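Local structure of putative 3-hydroxybutyryl-CoA dehydratase (Rhodopseudomonas palustris, 3HIN) at residues A[23-28]-A[58-63]; A[53-58]-A[104-109]. The protein probably acts as a lyase of the enoyl-CoA hydratase/isomerase (crotonase) family, interconverting 3-hydroxyacyl-CoA and enoyl-CoA thioesters. All blocks are in the same frame, centred on the assembly; numbering follows the deposited sequence.

Interaction 1: residues A[23-28]-A[58-63]; sequences VGPVLT and QIRAVV
The carbonyl oxygen of P25 is gripped by two successive amides of the facing segment: R60 N donates a nearly straight bond to P25 O (2.7 Å), lying in the carbonyl plane, while A61 N adds a weak one. From this anchor the strands run parallel, with L27 N bonded to A61 O (2.9 Å) and V63 N to L27 O (3.0 Å). L27 thus bonds to A61 and V63, the residues on either side of its bridge partner V62, as in parallel pairing. The side chains divide between two faces. On one, V26 CG1 meets V63 CG2 at 3.8 Å. Toward the other, chi1 of -67° sets I59 CG1 anti to the carbonyl carbon and CG2 anti to the backbone N, and both branches reach L27, CG2 at 3.8 Å from CB and CD1 beside CB and the amide N. Trimmed to an alanine, I59 would lose these contacts, and L27 CB would probably be left without its apolar neighbour from 58-63. Before the second strand begins, P25 CB sits 3.6 Å above one face of the R60 guanidinium, offset toward its rim, and R60 NE is held by A209 O. The pairing joins strands 26-31 and 61-66 of a beta-alpha-beta unit through helix 42-51; helix 197-208 packs on V26, and strand 18-23 meets L27 and I59.

Interaction 2: residues A[53-58]-A[104-109]; sequences TDIPDQ and YCRVPV
R106 reaches across to the 53-58 loop with its guanidinium edge foremost, its side chain crossing that of I55 obliquely. The group that arrives is NH2, which donates a nearly straight bond to I55 O (2.7 Å, 169° at the hydrogen). The two flat groups are turned differently at this bond: the oxygen lies almost in the guanidinium plane, whereas the nitrogen stands well above the carbonyl plane of I55, 57° out of it, and so is not on a lone pair. P56 O also lies at that edge, 2.6 Å from R106 NH2, so two consecutive carbonyl oxygens face one nitrogen. The arginine attains this reach because its chain is extended from CG to NE, after a first torsion (chi1 72°) that sets CG between the backbone N and the carbonyl carbon. The charged atoms of D57 and R106 are not in contact (OD1 to NH2, 4.6 Å), though the carboxylate may add a modest favourable field.

I55 contributes both branches. Its CG2 comes within 3.4 Å of R106 NH2, while the other branch, extended at chi2, carries CD1 to C105 SG, also 3.4 Å away. One isoleucine thus touches two successive residues. The sulfur also accepts a weak bond from V107 N within its own segment.

This is a loop-to-loop contact, an arginine of one connection binding a main-chain carbonyl of the adjacent one, at the strand-entry side of the crotonase-type sheet. One connection leaves helix 42-51 for strand 61-66, the other helix 85-103 for strand 109-113. Beyond the contact, V107 and V109 pack on V62 of strand 61-66, and P108 lies against helix 213-228.

Followed from the N terminus, the chain turns tightly after strand 18-23, runs out along 26-31, and returns through helix 42-51 to strand 61-66, where interaction 1 closes the crossover. Just before that strand, the 53-58 segment takes part in interaction 2, whose partner comes only after helix 85-103. The segments therefore alternate along the chain: the two closures cross rather than nest, and Q58 belongs to both. They also touch directly, through probable hydrogen bonds from R106 NH1 to I59 O and from V62 N to P108 O. Together they tie three successive parallel strands, 26-31, 61-66 and 109-113, near their starting ends.

Interaction 1: residues A[23-28]-A[58-63]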
ATOM      1  N   VAL A  23       1.341  13.965  36.959  1.00 39.65           N
ATOM      2  CA  VAL A  23       1.508  13.286  38.243  1.00 40.27           C
ATOM      3  C   VAL A  23       2.880  12.599  38.293  1.00 40.53           C
ATOM      4  O   VAL A  23       3.092  11.587  37.626  1.00 40.17           O
ATOM      5  CB  VAL A  23       0.394  12.282  38.512  1.00 40.20           C
ATOM      6  CG1 VAL A  23       0.489  11.797  39.985  1.00 42.73           C
ATOM      7  CG2 VAL A  23      -0.965  12.910  38.242  1.00 39.74           C
ATOM      8  N   GLY A  24       3.817  13.171  39.058  1.00 40.68           N
ATOM      9  CA  GLY A  24       5.207  12.716  39.017  1.00 39.37           C
ATOM     10  C   GLY A  24       5.673  12.841  37.577  1.00 37.83           C
ATOM     11  O   GLY A  24       5.524  13.884  36.979  1.00 37.71           O
ATOM     12  N   PRO A  25       6.214  11.765  36.994  1.00 37.20           N
ATOM     13  CA  PRO A  25       6.750  11.987  35.639  1.00 36.67           C
ATOM     14  C   PRO A  25       5.762  11.544  34.531  1.00 36.52           C
ATOM     15  O   PRO A  25       6.172  11.285  33.389  1.00 35.40           O
ATOM     16  CB  PRO A  25       8.008  11.113  35.653  1.00 36.84           C
ATOM     17  CG  PRO A  25       7.507   9.852  36.375  1.00 37.32           C
ATOM     18  CD  PRO A  25       6.568  10.427  37.515  1.00 36.79           C
ATOM     19  N   VAL A  26       4.491  11.408  34.911  1.00 35.97           N
ATOM     20  CA  VAL A  26       3.425  10.997  34.016  1.00 37.13           C
ATOM     21  C   VAL A  26       2.500  12.166  33.651  1.00 36.95           C
ATOM     22  O   VAL A  26       1.820  12.771  34.522  1.00 35.89           O
ATOM     23  CB  VAL A  26       2.567   9.868  34.628  1.00 37.14           C
ATOM     24  CG1 VAL A  26       1.548   9.319  33.575  1.00 40.50           C
ATOM     25  CG2 VAL A  26       3.493   8.744  35.108  1.00 37.86           C
ATOM     26  N   LEU A  27       2.491  12.478  32.366  1.00 36.92           N
ATOM     27  CA  LEU A  27       1.559  13.450  31.800  1.00 36.38           C
ATOM     28  C   LEU A  27       0.220  12.760  31.618  1.00 36.94           C
ATOM     29  O   LEU A  27       0.109  11.793  30.855  1.00 36.57           O
ATOM     30  CB  LEU A  27       2.076  13.946  30.475  1.00 36.19           C
ATOM     31  CG  LEU A  27       1.275  15.049  29.757  1.00 37.85           C
ATOM     32  CD1 LEU A  27       1.434  16.389  30.482  1.00 37.33           C
ATOM     33  CD2 LEU A  27       1.649  15.129  28.298  1.00 37.38           C
ATOM     34  N   THR A  28      -0.789  13.201  32.355  1.00 36.55           N
ATOM     35  CA  THR A  28      -2.067  12.584  32.180  1.00 36.17           C
ATOM     36  C   THR A  28      -2.986  13.439  31.354  1.00 36.63           C
ATOM     37  O   THR A  28      -3.065  14.658  31.591  1.00 38.37           O
ATOM     38  CB  THR A  28      -2.726  12.201  33.522  1.00 36.49           C
ATOM     39  OG1 THR A  28      -3.158  13.373  34.216  1.00 35.60           O
ATOM     40  CG2 THR A  28      -1.716  11.346  34.348  1.00 32.44           C
ATOM     41  N   GLN A  58      10.892  16.342  31.731  1.00 46.79           N
ATOM     42  CA  GLN A  58      10.537  15.653  32.959  1.00 45.77           C
ATOM     43  C   GLN A  58       9.499  14.574  32.796  1.00 43.13           C
ATOM     44  O   GLN A  58       9.256  13.857  33.765  1.00 42.98           O
ATOM     45  CB  GLN A  58      10.013  16.616  34.037  1.00 46.53           C
ATOM     46  CG  GLN A  58       8.843  17.498  33.580  1.00 50.82           C
ATOM     47  CD  GLN A  58       9.347  18.891  33.072  1.00 58.83           C
ATOM     48  OE1 GLN A  58       8.551  19.825  32.872  1.00 60.37           O
ATOM     49  NE2 GLN A  58      10.682  19.025  32.882  1.00 58.81           N
ATOM     50  N   ILE A  59       8.859  14.484  31.631  1.00 40.50           N
ATOM     51  CA  ILE A  59       7.776  13.530  31.439  1.00 37.71           C
ATOM     52  C   ILE A  59       8.397  12.258  30.878  1.00 37.82           C
ATOM     53  O   ILE A  59       9.174  12.313  29.900  1.00 35.89           O
ATOM     54  CB  ILE A  59       6.695  14.056  30.449  1.00 38.23           C
ATOM     55  CG1 ILE A  59       5.930  15.280  31.020  1.00 36.92           C
ATOM     56  CG2 ILE A  59       5.726  12.916  29.931  1.00 34.48           C
ATOM     57  CD1 ILE A  59       5.354  15.123  32.412  1.00 35.67           C
ATOM     58  N   ARG A  60       8.044  11.130  31.508  1.00 36.35           N
ATOM     59  CA  ARG A  60       8.534   9.823  31.051  1.00 36.75           C
ATOM     60  C   ARG A  60       7.456   8.808  30.689  1.00 35.42           C
ATOM     61  O   ARG A  60       7.785   7.701  30.303  1.00 36.43           O
ATOM     62  CB  ARG A  60       9.610   9.230  31.995  1.00 36.87           C
ATOM     63  CG  ARG A  60      10.851  10.145  32.125  1.00 37.52           C
ATOM     64  CD  ARG A  60      12.031   9.482  32.875  1.00 41.40           C
ATOM     65  NE  ARG A  60      11.679   9.251  34.272  1.00 41.04           N
ATOM     66  CZ  ARG A  60      11.651  10.176  35.240  1.00 42.86           C
ATOM     67  NH1 ARG A  60      11.975  11.464  34.992  1.00 40.97           N
ATOM     68  NH2 ARG A  60      11.273   9.808  36.469  1.00 36.22           N
ATOM     69  N   ALA A  61       6.185   9.209  30.764  1.00 34.14           N
ATOM     70  CA  ALA A  61       5.042   8.460  30.304  1.00 32.74           C
ATOM     71  C   ALA A  61       3.834   9.366  30.168  1.00 32.82           C
ATOM     72  O   ALA A  61       3.766  10.448  30.785  1.00 31.87           O
ATOM     73  CB  ALA A  61       4.730   7.292  31.250  1.00 32.65           C
ATOM     74  N   VAL A  62       2.902   8.897  29.334  1.00 32.74           N
ATOM     75  CA  VAL A  62       1.643   9.553  29.060  1.00 33.32           C
ATOM     76  C   VAL A  62       0.533   8.552  29.295  1.00 31.98           C
ATOM     77  O   VAL A  62       0.564   7.472  28.709  1.00 33.65           O
ATOM     78  CB  VAL A  62       1.496  10.025  27.572  1.00 32.46           C
ATOM     79  CG1 VAL A  62       0.198  10.785  27.447  1.00 31.18           C
ATOM     80  CG2 VAL A  62       2.597  10.913  27.170  1.00 31.63           C
ATOM     81  N   VAL A  63      -0.438   8.907  30.142  1.00 31.69           N
ATOM     82  CA  VAL A  63      -1.692   8.140  30.273  1.00 31.23           C
ATOM     83  C   VAL A  63      -2.819   8.953  29.645  1.00 32.16           C
ATOM     84  O   VAL A  63      -3.056  10.100  30.055  1.00 32.39           O
ATOM     85  CB  VAL A  63      -2.027   7.875  31.748  1.00 30.70           C
ATOM     86  CG1 VAL A  63      -3.458   7.348  31.901  1.00 29.81           C
ATOM     87  CG2 VAL A  63      -1.013   6.834  32.302  1.00 33.98           C
TER

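Interaction 2: residues A[53-58]-A[104-109]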
ATOM      1  N   THR A  53       3.045  17.595  21.551  1.00 38.64           N
ATOM      2  CA  THR A  53       4.149  18.244  20.825  1.00 38.44           C
ATOM      3  C   THR A  53       5.116  18.831  21.857  1.00 38.85           C
ATOM      4  O   THR A  53       4.680  19.490  22.789  1.00 35.40           O
ATOM      5  CB  THR A  53       3.582  19.289  19.818  1.00 39.07           C
ATOM      6  OG1 THR A  53       2.711  18.577  18.928  1.00 37.53           O
ATOM      7  CG2 THR A  53       4.706  19.933  18.960  1.00 38.48           C
ATOM      8  N   ASP A  54       6.421  18.559  21.709  1.00 40.81           N
ATOM      9  CA  ASP A  54       7.442  19.166  22.577  1.00 42.95           C
ATOM     10  C   ASP A  54       7.124  18.859  24.030  1.00 43.10           C
ATOM     11  O   ASP A  54       7.061  19.760  24.875  1.00 42.08           O
ATOM     12  CB  ASP A  54       7.520  20.703  22.395  1.00 44.05           C
ATOM     13  CG  ASP A  54       7.994  21.104  21.005  1.00 48.49           C
ATOM     14  OD1 ASP A  54       8.729  20.323  20.351  1.00 50.60           O
ATOM     15  OD2 ASP A  54       7.629  22.207  20.552  1.00 53.40           O
ATOM     16  N   ILE A  55       6.892  17.577  24.293  1.00 42.88           N
ATOM     17  CA  ILE A  55       6.522  17.094  25.618  1.00 43.33           C
ATOM     18  C   ILE A  55       7.736  17.352  26.501  1.00 44.33           C
ATOM     19  O   ILE A  55       8.823  16.844  26.204  1.00 45.80           O
ATOM     20  CB  ILE A  55       6.309  15.532  25.575  1.00 42.39           C
ATOM     21  CG1 ILE A  55       5.136  15.158  24.669  1.00 39.92           C
ATOM     22  CG2 ILE A  55       6.227  14.938  26.991  1.00 40.66           C
ATOM     23  CD1 ILE A  55       4.874  13.642  24.577  1.00 36.15           C
ATOM     24  N   PRO A  56       7.555  18.117  27.580  1.00 44.48           N
ATOM     25  CA  PRO A  56       8.741  18.491  28.372  1.00 45.15           C
ATOM     26  C   PRO A  56       9.592  17.283  28.857  1.00 46.05           C
ATOM     27  O   PRO A  56       9.087  16.126  28.984  1.00 42.77           O
ATOM     28  CB  PRO A  56       8.156  19.305  29.548  1.00 46.29           C
ATOM     29  CG  PRO A  56       6.624  19.404  29.343  1.00 45.01           C
ATOM     30  CD  PRO A  56       6.257  18.493  28.195  1.00 43.96           C
ATOM     31  N   ASP A  57      10.877  17.561  29.117  1.00 47.15           N
ATOM     32  CA  ASP A  57      11.846  16.511  29.501  1.00 48.47           C
ATOM     33  C   ASP A  57      11.512  15.701  30.749  1.00 47.47           C
ATOM     34  O   ASP A  57      11.829  14.530  30.834  1.00 47.61           O
ATOM     35  CB  ASP A  57      13.250  17.097  29.642  1.00 50.16           C
ATOM     36  CG  ASP A  57      13.947  17.239  28.308  1.00 55.03           C
ATOM     37  OD1 ASP A  57      13.816  16.290  27.486  1.00 59.29           O
ATOM     38  OD2 ASP A  57      14.612  18.292  28.083  1.00 60.70           O
ATOM     39  N   GLN A  58      10.892  16.342  31.731  1.00 46.79           N
ATOM     40  CA  GLN A  58      10.537  15.653  32.959  1.00 45.77           C
ATOM     41  C   GLN A  58       9.499  14.574  32.796  1.00 43.13           C
ATOM     42  O   GLN A  58       9.256  13.857  33.765  1.00 42.98           O
ATOM     43  CB  GLN A  58      10.013  16.616  34.037  1.00 46.53           C
ATOM     44  CG  GLN A  58       8.843  17.498  33.580  1.00 50.82           C
ATOM     45  CD  GLN A  58       9.347  18.891  33.072  1.00 58.83           C
ATOM     46  OE1 GLN A  58       8.551  19.825  32.872  1.00 60.37           O
ATOM     47  NE2 GLN A  58      10.682  19.025  32.882  1.00 58.81           N
ATOM     48  N   TYR A 104       4.389   7.485  17.707  1.00 35.86           N
ATOM     49  CA  TYR A 104       5.798   7.775  17.619  1.00 36.00           C
ATOM     50  C   TYR A 104       6.183   8.713  18.746  1.00 36.29           C
ATOM     51  O   TYR A 104       7.202   9.397  18.668  1.00 34.46           O
ATOM     52  CB  TYR A 104       6.219   8.319  16.210  1.00 36.23           C
ATOM     53  CG  TYR A 104       5.934   7.313  15.139  1.00 38.96           C
ATOM     54  CD1 TYR A 104       4.872   7.503  14.218  1.00 39.64           C
ATOM     55  CD2 TYR A 104       6.643   6.093  15.108  1.00 35.05           C
ATOM     56  CE1 TYR A 104       4.573   6.520  13.256  1.00 36.91           C
ATOM     57  CE2 TYR A 104       6.362   5.108  14.155  1.00 35.77           C
ATOM     58  CZ  TYR A 104       5.336   5.361  13.197  1.00 39.56           C
ATOM     59  OH  TYR A 104       5.043   4.379  12.233  1.00 43.98           O
ATOM     60  N   CYS A 105       5.385   8.722  19.809  1.00 36.44           N
ATOM     61  CA  CYS A 105       5.733   9.545  20.980  1.00 35.92           C
ATOM     62  C   CYS A 105       7.106   9.118  21.542  1.00 36.58           C
ATOM     63  O   CYS A 105       7.457   7.932  21.548  1.00 36.80           O
ATOM     64  CB  CYS A 105       4.640   9.370  22.054  1.00 36.86           C
ATOM     65  SG  CYS A 105       4.773  10.441  23.559  1.00 35.59           S
ATOM     66  N   ARG A 106       7.860  10.046  22.082  1.00 36.13           N
ATOM     67  CA  ARG A 106       9.154   9.661  22.590  1.00 36.09           C
ATOM     68  C   ARG A 106       9.079   8.863  23.902  1.00 34.85           C
ATOM     69  O   ARG A 106       9.984   8.074  24.238  1.00 33.69           O
ATOM     70  CB  ARG A 106      10.103  10.830  22.699  1.00 36.87           C
ATOM     71  CG  ARG A 106       9.785  11.713  23.758  1.00 38.33           C
ATOM     72  CD  ARG A 106      11.039  12.545  24.252  1.00 41.17           C
ATOM     73  NE  ARG A 106      10.451  13.594  25.109  1.00 42.08           N
ATOM     74  CZ  ARG A 106      10.216  13.446  26.406  1.00 45.05           C
ATOM     75  NH1 ARG A 106      10.627  12.358  27.023  1.00 51.09           N
ATOM     76  NH2 ARG A 106       9.625  14.386  27.105  1.00 41.43           N
ATOM     77  N   VAL A 107       7.968   8.978  24.589  1.00 33.74           N
ATOM     78  CA  VAL A 107       7.730   8.111  25.744  1.00 32.47           C
ATOM     79  C   VAL A 107       6.533   7.199  25.554  1.00 33.12           C
ATOM     80  O   VAL A 107       5.684   7.439  24.670  1.00 33.89           O
ATOM     81  CB  VAL A 107       7.544   8.977  26.996  1.00 33.00           C
ATOM     82  CG1 VAL A 107       8.840   9.756  27.231  1.00 30.96           C
ATOM     83  CG2 VAL A 107       6.291   9.883  26.869  1.00 25.35           C
ATOM     84  N   PRO A 108       6.441   6.132  26.386  1.00 34.00           N
ATOM     85  CA  PRO A 108       5.280   5.272  26.084  1.00 33.38           C
ATOM     86  C   PRO A 108       3.947   5.911  26.474  1.00 33.13           C
ATOM     87  O   PRO A 108       3.852   6.605  27.490  1.00 33.19           O
ATOM     88  CB  PRO A 108       5.485   4.044  26.939  1.00 31.91           C
ATOM     89  CG  PRO A 108       6.818   4.217  27.665  1.00 34.42           C
ATOM     90  CD  PRO A 108       7.454   5.484  27.256  1.00 33.73           C
ATOM     91  N   VAL A 109       2.930   5.601  25.675  1.00 33.23           N
ATOM     92  CA  VAL A 109       1.566   6.063  25.911  1.00 31.15           C
ATOM     93  C   VAL A 109       0.683   4.893  26.326  1.00 30.97           C
ATOM     94  O   VAL A 109       0.641   3.841  25.643  1.00 29.88           O
ATOM     95  CB  VAL A 109       1.008   6.687  24.664  1.00 30.07           C
ATOM     96  CG1 VAL A 109      -0.418   7.205  24.900  1.00 28.86           C
ATOM     97  CG2 VAL A 109       1.929   7.810  24.198  1.00 32.10           C
TER